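PDB 5C2V: hydrazine synthase subunit alpha from Candidatus Kuenenia stuttgartiensis, which catalyses, within the hydrazine synthase complex, the condensation of hydroxylamine with ammonia to give hydrazine, using c-type heme. Local coordinates for residues W232-G237 with V316-P321; I259-W264 with R270-N275; P2-G7 with G294-V299. All coordinates share one frame; numbering follows the deposited sequence.

Contact 1 (W232-G237 with V316-P321); sequences WLTPDG and VSWDAP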
loop_
_atom_site.group_PDB
_atom_site.type_symbol
_atom_site.label_atom_id
_atom_site.label_comp_id
_atom_site.label_asym_id
_atom_site.label_seq_id
_atom_site.Cartn_x
_atom_site.Cartn_y
_atom_site.Cartn_z
ATOM N N TRP D 232 12.594 25.985 8.701
ATOM C CA TRP D 232 12.094 26.643 9.903
ATOM C C TRP D 232 13.014 26.326 11.083
ATOM O O TRP D 232 14.096 25.768 10.896
ATOM C CB TRP D 232 10.653 26.215 10.196
ATOM C CG TRP D 232 9.888 27.177 11.061
ATOM C CD1 TRP D 232 9.344 26.923 12.288
ATOM C CD2 TRP D 232 9.588 28.549 10.768
ATOM N NE1 TRP D 232 8.722 28.048 12.773
ATOM C CE2 TRP D 232 8.857 29.060 11.860
ATOM C CE3 TRP D 232 9.865 29.394 9.688
ATOM C CZ2 TRP D 232 8.400 30.375 11.903
ATOM C CZ3 TRP D 232 9.411 30.701 9.733
ATOM C CH2 TRP D 232 8.687 31.177 10.833
ATOM N N LEU D 233 12.591 26.681 12.291
ATOM C CA LEU D 233 13.440 26.524 13.468
ATOM C C LEU D 233 12.928 25.465 14.442
ATOM O O LEU D 233 11.739 25.415 14.756
ATOM C CB LEU D 233 13.579 27.863 14.196
ATOM C CG LEU D 233 14.115 29.029 13.363
ATOM C CD1 LEU D 233 14.118 30.316 14.174
ATOM C CD2 LEU D 233 15.506 28.716 12.834
ATOM N N THR D 234 13.841 24.620 14.913
ATOM C CA THR D 234 13.535 23.660 15.965
ATOM C C THR D 234 13.785 24.308 17.325
ATOM O O THR D 234 14.613 25.213 17.436
ATOM C CB THR D 234 14.385 22.377 15.839
ATOM O OG1 THR D 234 15.749 22.669 16.165
ATOM C CG2 THR D 234 14.307 21.820 14.425
ATOM N N PRO D 235 13.066 23.855 18.364
ATOM C CA PRO D 235 13.241 24.416 19.709
ATOM C C PRO D 235 14.652 24.218 20.268
ATOM O O PRO D 235 15.068 24.970 21.149
ATOM C CB PRO D 235 12.211 23.649 20.545
ATOM C CG PRO D 235 11.182 23.203 19.559
ATOM C CD PRO D 235 11.951 22.893 18.312
ATOM N N ASP D 236 15.373 23.219 19.764
ATOM C CA ASP D 236 16.748 22.969 20.198
ATOM C C ASP D 236 17.789 23.620 19.281
ATOM O O ASP D 236 18.988 23.404 19.452
ATOM C CB ASP D 236 17.014 21.465 20.316
ATOM C CG ASP D 236 16.390 20.665 19.193
ATOM O OD1 ASP D 236 16.601 21.016 18.013
ATOM O OD2 ASP D 236 15.688 19.679 19.497
ATOM N N GLY D 237 17.332 24.413 18.316
ATOM C CA GLY D 237 18.240 25.172 17.471
ATOM C C GLY D 237 18.732 24.539 16.180
ATOM O O GLY D 237 19.844 24.823 15.733
ATOM N N VAL D 316 1.982 16.313 14.512
ATOM C CA VAL D 316 2.653 15.262 15.277
ATOM C C VAL D 316 3.586 15.898 16.302
ATOM O O VAL D 316 4.327 16.821 15.975
ATOM C CB VAL D 316 3.458 14.295 14.374
ATOM C CG1 VAL D 316 2.529 13.355 13.624
ATOM C CG2 VAL D 316 4.346 15.064 13.405
ATOM N N SER D 317 3.545 15.408 17.538
ATOM C CA SER D 317 4.340 15.990 18.620
ATOM C C SER D 317 5.828 16.011 18.280
ATOM O O SER D 317 6.378 15.019 17.806
ATOM C CB SER D 317 4.120 15.223 19.924
ATOM O OG SER D 317 4.874 14.023 19.944
ATOM N N TRP D 318 6.468 17.152 18.516
ATOM C CA TRP D 318 7.890 17.303 18.228
ATOM C C TRP D 318 8.740 16.413 19.127
ATOM O O TRP D 318 9.746 15.854 18.689
ATOM C CB TRP D 318 8.321 18.762 18.386
ATOM C CG TRP D 318 9.790 18.909 18.636
ATOM C CD1 TRP D 318 10.396 19.141 19.836
ATOM C CD2 TRP D 318 10.841 18.813 17.667
ATOM N NE1 TRP D 318 11.759 19.204 19.673
ATOM C CE2 TRP D 318 12.057 19.005 18.351
ATOM C CE3 TRP D 318 10.871 18.588 16.288
ATOM C CZ2 TRP D 318 13.289 18.979 17.703
ATOM C CZ3 TRP D 318 12.097 18.563 15.646
ATOM C CH2 TRP D 318 13.289 18.757 16.354
ATOM N N ASP D 319 8.328 16.287 20.384
ATOM C CA ASP D 319 9.066 15.495 21.360
ATOM C C ASP D 319 9.079 14.016 20.983
ATOM O O ASP D 319 10.118 13.358 21.054
ATOM C CB ASP D 319 8.471 15.678 22.757
ATOM C CG ASP D 319 8.581 17.107 23.253
ATOM O OD1 ASP D 319 9.518 17.815 22.828
ATOM O OD2 ASP D 319 7.732 17.522 24.070
ATOM N N ALA D 320 7.923 13.500 20.581
ATOM C CA ALA D 320 7.814 12.108 20.157
ATOM C C ALA D 320 7.047 11.994 18.843
ATOM O O ALA D 320 5.856 11.683 18.840
ATOM C CB ALA D 320 7.144 11.275 21.238
ATOM N N PRO D 321 7.733 12.244 17.717
ATOM C CA PRO D 321 7.102 12.204 16.394
ATOM C C PRO D 321 6.830 10.783 15.910
ATOM O O PRO D 321 7.601 10.232 15.123
ATOM C CB PRO D 321 8.129 12.898 15.499
ATOM C CG PRO D 321 9.429 12.648 16.165
ATOM C CD PRO D 321 9.149 12.643 17.642
#

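Contact 2 (I259-W264 with R270-N275); sequences ICVDNW and RPIYGN. With HEC (heme c), chain B.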
loop_
_atom_site.group_PDB
_atom_site.type_symbol
_atom_site.label_atom_id
_atom_site.label_comp_id
_atom_site.label_asym_id
_atom_site.label_seq_id
_atom_site.Cartn_x
_atom_site.Cartn_y
_atom_site.Cartn_z
ATOM N N ILE D 259 8.906 15.201 6.672
ATOM C CA ILE D 259 9.360 16.264 7.553
ATOM C C ILE D 259 10.623 15.803 8.268
ATOM O O ILE D 259 10.644 14.727 8.872
ATOM C CB ILE D 259 8.288 16.651 8.583
ATOM C CG1 ILE D 259 7.009 17.089 7.872
ATOM C CG2 ILE D 259 8.795 17.758 9.492
ATOM C CD1 ILE D 259 5.905 17.477 8.816
ATOM N N CYS D 260 11.678 16.609 8.186
ATOM C CA CYS D 260 12.952 16.251 8.797
ATOM C C CYS D 260 13.693 17.471 9.342
ATOM O O CYS D 260 13.230 18.606 9.205
ATOM C CB CYS D 260 13.833 15.516 7.784
ATOM S SG CYS D 260 14.213 16.469 6.297
ATOM N N VAL D 261 14.845 17.229 9.960
ATOM C CA VAL D 261 15.676 18.308 10.484
ATOM C C VAL D 261 17.133 18.139 10.068
ATOM O O VAL D 261 17.574 17.037 9.741
ATOM C CB VAL D 261 15.615 18.398 12.026
ATOM C CG1 VAL D 261 14.192 18.635 12.500
ATOM C CG2 VAL D 261 16.184 17.143 12.659
ATOM N N ASP D 262 17.871 19.245 10.073
ATOM C CA ASP D 262 19.301 19.217 9.788
ATOM C C ASP D 262 19.989 20.391 10.472
ATOM O O ASP D 262 19.365 21.420 10.722
ATOM C CB ASP D 262 19.552 19.259 8.276
ATOM C CG ASP D 262 20.975 18.874 7.906
ATOM O OD1 ASP D 262 21.832 18.782 8.810
ATOM O OD2 ASP D 262 21.239 18.669 6.703
ATOM N N ASN D 263 21.274 20.236 10.775
ATOM C CA ASN D 263 22.053 21.340 11.317
ATOM C C ASN D 263 22.191 22.434 10.266
ATOM O O ASN D 263 22.131 22.160 9.068
ATOM C CB ASN D 263 23.428 20.861 11.785
ATOM C CG ASN D 263 23.353 20.004 13.033
ATOM O OD1 ASN D 263 23.943 18.925 13.097
ATOM N ND2 ASN D 263 22.623 20.482 14.036
ATOM N N TRP D 264 22.376 23.673 10.714
ATOM C CA TRP D 264 22.362 24.814 9.803
ATOM C C TRP D 264 23.535 24.797 8.822
ATOM O O TRP D 264 23.532 25.532 7.834
ATOM C CB TRP D 264 22.347 26.126 10.595
ATOM C CG TRP D 264 23.581 26.388 11.400
ATOM C CD1 TRP D 264 23.956 25.765 12.554
ATOM C CD2 TRP D 264 24.588 27.369 11.128
ATOM N NE1 TRP D 264 25.142 26.286 13.009
ATOM C CE2 TRP D 264 25.551 27.272 12.151
ATOM C CE3 TRP D 264 24.773 28.313 10.114
ATOM C CZ2 TRP D 264 26.682 28.086 12.191
ATOM C CZ3 TRP D 264 25.897 29.119 10.154
ATOM C CH2 TRP D 264 26.837 29.000 11.185
ATOM N N ARG D 270 18.506 14.265 9.616
ATOM C CA ARG D 270 17.815 13.084 10.123
ATOM C C ARG D 270 16.305 13.234 9.948
ATOM O O ARG D 270 15.776 14.344 10.025
ATOM C CB ARG D 270 18.165 12.847 11.595
ATOM C CG ARG D 270 17.728 13.966 12.523
ATOM C CD ARG D 270 18.228 13.758 13.942
ATOM N NE ARG D 270 17.644 14.725 14.869
ATOM C CZ ARG D 270 16.553 14.501 15.593
ATOM N NH1 ARG D 270 15.922 13.338 15.504
ATOM N NH2 ARG D 270 16.091 15.440 16.409
ATOM N N PRO D 271 15.603 12.115 9.710
ATOM C CA PRO D 271 14.152 12.150 9.493
ATOM C C PRO D 271 13.367 12.407 10.773
ATOM O O PRO D 271 13.810 12.022 11.856
ATOM C CB PRO D 271 13.851 10.752 8.954
ATOM C CG PRO D 271 14.900 9.898 9.571
ATOM C CD PRO D 271 16.140 10.748 9.591
ATOM N N ILE D 272 12.211 13.048 10.643
ATOM C CA ILE D 272 11.322 13.258 11.779
ATOM C C ILE D 272 10.044 12.449 11.592
ATOM O O ILE D 272 9.751 11.562 12.392
ATOM C CB ILE D 272 10.982 14.748 11.978
ATOM C CG1 ILE D 272 12.236 15.527 12.376
ATOM C CG2 ILE D 272 9.906 14.914 13.039
ATOM C CD1 ILE D 272 12.846 15.079 13.689
ATOM N N TYR D 273 9.276 12.754 10.549
ATOM C CA TYR D 273 8.065 11.978 10.282
ATOM C C TYR D 273 7.692 11.916 8.800
ATOM O O TYR D 273 7.863 12.887 8.065
ATOM C CB TYR D 273 6.892 12.550 11.081
ATOM C CG TYR D 273 5.681 11.645 11.127
ATOM C CD1 TYR D 273 5.655 10.530 11.956
ATOM C CD2 TYR D 273 4.561 11.906 10.347
ATOM C CE1 TYR D 273 4.549 9.699 12.004
ATOM C CE2 TYR D 273 3.452 11.081 10.388
ATOM C CZ TYR D 273 3.452 9.979 11.218
ATOM O OH TYR D 273 2.351 9.155 11.263
ATOM N N GLY D 274 7.178 10.764 8.374
ATOM C CA GLY D 274 6.582 10.634 7.054
ATOM C C GLY D 274 7.351 9.890 5.974
ATOM O O GLY D 274 6.826 9.698 4.877
ATOM N N ASN D 275 8.588 9.487 6.250
ATOM C CA ASN D 275 9.394 8.815 5.229
ATOM C C ASN D 275 9.422 7.286 5.297
ATOM O O ASN D 275 9.964 6.636 4.402
ATOM C CB ASN D 275 10.833 9.331 5.292
ATOM C CG ASN D 275 11.630 8.994 4.046
ATOM O OD1 ASN D 275 11.378 9.536 2.971
ATOM N ND2 ASN D 275 12.594 8.092 4.185
HETATM FE FE HEC B . 20.174 4.560 5.981
HETATM C CHA HEC B . 17.021 5.454 4.892
HETATM C CHB HEC B . 20.771 7.816 6.871
HETATM C CHC HEC B . 23.458 3.773 6.702
HETATM C CHD HEC B . 19.670 1.349 4.890
HETATM N NA HEC B . 19.097 6.303 5.901
HETATM C C1A HEC B . 17.817 6.453 5.405
HETATM C C2A HEC B . 17.448 7.847 5.521
HETATM C C3A HEC B . 18.478 8.502 6.063
HETATM C C4A HEC B . 19.539 7.545 6.315
HETATM C CMA HEC B . 18.537 10.014 6.373
HETATM C CAA HEC B . 16.098 8.453 5.081
HETATM C CBA HEC B . 15.179 8.613 6.288
HETATM C CGA HEC B . 14.760 7.267 6.826
HETATM O O1A HEC B . 14.867 7.054 8.061
HETATM O O2A HEC B . 14.323 6.404 6.024
HETATM N NB HEC B . 21.867 5.637 6.539
HETATM C C1B HEC B . 21.773 6.898 7.101
HETATM C C2B HEC B . 22.911 7.078 7.980
HETATM C C3B HEC B . 23.657 5.973 7.933
HETATM C C4B HEC B . 23.015 5.038 7.027
HETATM C CMB HEC B . 23.216 8.338 8.817
HETATM C CAB HEC B . 24.964 5.745 8.727
HETATM C CBB HEC B . 26.158 5.646 7.751
HETATM N NC HEC B . 21.337 2.856 5.875
HETATM C C1C HEC B . 22.694 2.782 6.124
HETATM C C2C HEC B . 23.142 1.449 5.774
HETATM C C3C HEC B . 22.125 0.823 5.176
HETATM C C4C HEC B . 20.950 1.667 5.290
HETATM C CMC HEC B . 24.612 0.976 5.763
HETATM C CAC HEC B . 22.173 -0.605 4.589
HETATM C CBC HEC B . 21.979 -0.537 3.058
HETATM N ND HEC B . 18.596 3.561 5.029
HETATM C C1D HEC B . 18.617 2.210 4.700
HETATM C C2D HEC B . 17.346 1.842 4.118
HETATM C C3D HEC B . 16.515 3.130 4.125
HETATM C C4D HEC B . 17.374 4.138 4.701
HETATM C CMD HEC B . 16.926 0.445 3.612
HETATM C CAD HEC B . 15.073 3.328 3.615
HETATM C CBD HEC B . 15.056 3.126 2.105
HETATM C CGD HEC B . 13.652 3.281 1.591
HETATM O O1D HEC B . 13.424 2.954 0.400
HETATM O O2D HEC B . 12.766 3.721 2.369
#

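Contact 3 (P2-G7 with G294-V299); sequences PVMTGG and GDRKIV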
loop_
_atom_site.group_PDB
_atom_site.type_symbol
_atom_site.label_atom_id
_atom_site.label_comp_id
_atom_site.label_asym_id
_atom_site.label_seq_id
_atom_site.Cartn_x
_atom_site.Cartn_y
_atom_site.Cartn_z
ATOM N N PRO D 2 6.958 28.222 32.235
ATOM C CA PRO D 2 7.868 27.113 31.932
ATOM C C PRO D 2 7.193 26.055 31.061
ATOM O O PRO D 2 6.012 25.766 31.257
ATOM C CB PRO D 2 8.206 26.552 33.315
ATOM C CG PRO D 2 7.019 26.888 34.149
ATOM C CD PRO D 2 6.543 28.223 33.650
ATOM N N VAL D 3 7.930 25.490 30.110
ATOM C CA VAL D 3 7.374 24.472 29.225
ATOM C C VAL D 3 8.174 23.173 29.288
ATOM O O VAL D 3 7.708 22.174 29.836
ATOM C CB VAL D 3 7.317 24.960 27.763
ATOM C CG1 VAL D 3 6.768 23.868 26.859
ATOM C CG2 VAL D 3 6.468 26.216 27.655
ATOM N N MET D 4 9.378 23.194 28.726
ATOM C CA MET D 4 10.225 22.007 28.688
ATOM C C MET D 4 10.785 21.692 30.071
ATOM O O MET D 4 10.709 20.556 30.540
ATOM C CB MET D 4 11.364 22.196 27.683
ATOM C CG MET D 4 12.213 20.956 27.452
ATOM S SD MET D 4 13.458 21.216 26.173
ATOM C CE MET D 4 14.208 19.593 26.087
ATOM N N THR D 5 11.345 22.709 30.720
ATOM C CA THR D 5 11.910 22.553 32.056
ATOM C C THR D 5 11.203 23.456 33.059
ATOM O O THR D 5 10.257 24.161 32.714
ATOM C CB THR D 5 13.415 22.878 32.077
ATOM O OG1 THR D 5 13.611 24.268 31.792
ATOM C CG2 THR D 5 14.154 22.046 31.046
ATOM N N GLY D 6 11.670 23.429 34.303
ATOM C CA GLY D 6 11.148 24.306 35.333
ATOM C C GLY D 6 11.927 25.606 35.387
ATOM O O GLY D 6 13.046 25.687 34.880
ATOM N N GLY D 7 11.332 26.629 35.991
ATOM C CA GLY D 7 11.979 27.924 36.099
ATOM C C GLY D 7 12.496 28.237 37.491
ATOM O O GLY D 7 12.279 27.468 38.428
ATOM N N GLY D 294 3.204 25.863 23.155
ATOM C CA GLY D 294 2.570 25.311 24.341
ATOM C C GLY D 294 2.643 23.803 24.516
ATOM O O GLY D 294 3.187 23.319 25.508
ATOM N N ASP D 295 2.100 23.056 23.559
ATOM C CA ASP D 295 2.119 21.595 23.634
ATOM C C ASP D 295 3.233 20.980 22.790
ATOM O O ASP D 295 3.357 19.756 22.718
ATOM C CB ASP D 295 0.762 21.015 23.221
ATOM C CG ASP D 295 0.136 21.749 22.054
ATOM O OD1 ASP D 295 0.885 22.296 21.217
ATOM O OD2 ASP D 295 -1.110 21.778 21.974
ATOM N N ARG D 296 4.028 21.835 22.152
ATOM C CA ARG D 296 5.146 21.401 21.312
ATOM C C ARG D 296 4.712 20.424 20.225
ATOM O O ARG D 296 5.128 19.265 20.215
ATOM C CB ARG D 296 6.245 20.772 22.171
ATOM C CG ARG D 296 7.240 21.768 22.735
ATOM C CD ARG D 296 8.124 21.120 23.785
ATOM N NE ARG D 296 9.418 21.785 23.899
ATOM C CZ ARG D 296 10.554 21.290 23.417
ATOM N NH1 ARG D 296 10.556 20.120 22.795
ATOM N NH2 ARG D 296 11.688 21.961 23.561
ATOM N N LYS D 297 3.881 20.901 19.307
ATOM C CA LYS D 297 3.406 20.072 18.209
ATOM C C LYS D 297 3.915 20.590 16.873
ATOM O O LYS D 297 3.852 21.788 16.598
ATOM C CB LYS D 297 1.876 20.022 18.189
ATOM C CG LYS D 297 1.248 19.349 19.395
ATOM C CD LYS D 297 -0.269 19.345 19.283
ATOM C CE LYS D 297 -0.911 18.644 20.468
ATOM N NZ LYS D 297 -2.398 18.661 20.380
ATOM N N ILE D 298 4.416 19.685 16.042
ATOM C CA ILE D 298 4.740 20.041 14.673
ATOM C C ILE D 298 3.435 20.071 13.899
ATOM O O ILE D 298 2.758 19.049 13.767
ATOM C CB ILE D 298 5.712 19.041 14.017
ATOM C CG1 ILE D 298 6.991 18.904 14.844
ATOM C CG2 ILE D 298 6.035 19.469 12.591
ATOM C CD1 ILE D 298 7.960 17.875 14.299
ATOM N N VAL D 299 3.094 21.248 13.390
ATOM C CA VAL D 299 1.862 21.443 12.642
ATOM C C VAL D 299 2.211 21.751 11.200
ATOM O O VAL D 299 2.961 22.687 10.922
ATOM C CB VAL D 299 1.005 22.581 13.229
ATOM C CG1 VAL D 299 -0.190 22.866 12.331
ATOM C CG2 VAL D 299 0.552 22.234 14.638
#

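Contact 1 (W232-G237 with V316-P321)
The indole of Trp318 takes up three consecutive residues of one turn, each on a different part of the ring. Pro235 lies over a face. Its CD sits 4.0 Å from the centroid of the five-membered ring and 18° off the normal, a CH-pi contact. Asp236 comes to the rim, with OD2 near the ring plane beside CZ2; its carboxylate is turned 51° from the indole. Thr234 approaches obliquely, CG2 3.8 Å from CH2 of Trp318. The side chain of Trp318 sets out toward the turn, and CG, anti to the backbone N and beside the carbonyl carbon (chi1 157°), continues the reach.

These are parts of neighbouring blades of the six-bladed beta-propeller. Strand 228-233 starts one blade, and strand 312-317 is the third strand of the next. Thr234 to Gly237 form a type I turn, closed by Gly237 N to Thr234 O at 3.0 Å. Thr234 OG1 also binds Asp236 OD1 at 2.6 Å, meeting it from above the carboxylate plane. Asn238 bonds to both of these oxygens, through its backbone N and its ND2. Just before Trp318, Ser317 OG accepts from Ala320 N in an ST motif, and Asn250 of the beta subunit bonds to Trp318 O.

Contact 2 (I259-W264 with R270-N275)
Val261 and Arg270 face each other as an antiparallel hydrogen-bonded pair. Val261 N reaches Arg270 O at 3.0 Å, and Arg270 N returns to Val261 O at 2.9 Å. Both bonds are nearly straight. Their side chains lie alongside each other and point the same way. CG2 of Val261 rests 3.5 Å from CG of Arg270 and covers one face of the guanidinium. The other methyl, CG1, packs 3.7 Å from CG1 of Ile272, whose side chain crosses that of Val261 at about a right angle.

Towards the far end of strand 270-273 the pairing slips by one residue. Ile272 and Tyr273 both face Ile259, which is a classic beta bulge in this hairpin, formed by the last two strands of a propeller blade. Ile259 O takes two donors. Ile272 N is in the carbonyl plane, on a lone pair, while Tyr273 N is tilted 18° from that plane. Ile259 N closes the pair on Tyr273 O at 2.9 Å.

Further out, the ring of Pro271 lies against a heme propionate, with CG 3.5 Å from CBA of the heme. Asn275 ND2 binds the same propionate at O2A, 3.0 Å away. This is the pentacoordinated heme, and its axial ligand Tyr564 comes within about 4 Å of Pro271, side chain to side chain. On the other face of the hairpin, Asn250 of the beta subunit bonds to Arg270 NH2. The hydroxyl of Tyr273 bonds to Asn323 and to the backbone N of Ile280.

Contact 3 (P2-G7 with G294-V299)
Val3 is the first residue of the N-terminal arm to meet segment 294-299, at its loop residues. Its CG1 stands anti to the backbone N (chi1 179°), and this carries the methyl out to Gly294, 3.9 Å from the carbonyl O. The same methyl comes to the edge of the Arg296 guanidinium, near its plane, and lies 4.3 Å from CD of Arg296. Asp17 accepts from the backbone N of Val3, and Ser19 and Lys23 of helix 18-25 touch its side chain, so the arm packs between its own first helix and the loop.

Met4 follows, with an extended side chain that crosses Arg296 obliquely. Its CG lies over one face of the guanidinium, 4.1 Å from NH2 of Arg296. The sulfur SD lies to that same side, near NH2 and out of the guanidinium plane. On the backbone side, Met4 O receives a bond from Arg277 of the beta subunit.

Gly294 to Arg296 end the connection from strand 285-291, and Lys297 to Val299 begin strand 297-303 of a propeller blade. Arg296 has left-handed backbone angles (55°, 65°) just before that strand begins. Its side chain runs extended from CG to NE towards the arm. At the other terminal nitrogen, NH1 forms a salt bridge with Asp319.

The contact is therefore one of apolar groups and a sulfur against a charged, flat group. The salt bridge from NH1 to Asp319 probably balances the charge and limits how the guanidinium can turn. Met4 lies over a face near NH2. Between arm and loop the attraction is probably mainly dispersion and polarisation, while the charge is answered by Asp319.

How the contacts relate
All three contacts involve blades of the N-terminal propeller. Contact 1 bridges two successive blades, contact 2 pairs the last two strands of the first of them, and contact 3 sets the N-terminal arm against the second. The centre of contact 1 is about 10 Å from each of the others, which are about 20 Å apart. Along the chain, contact 2 is nested inside the loop closed by contact 1 and inside that of contact 3, while contacts 1 and 3 alternate. Ile298, in the second segment of contact 3, packs on Trp318 of contact 1 and on Ile272 and Ile259 of contact 2. The row thus runs from the arm at the subunit interfaces, through the blade junction, to the heme pocket.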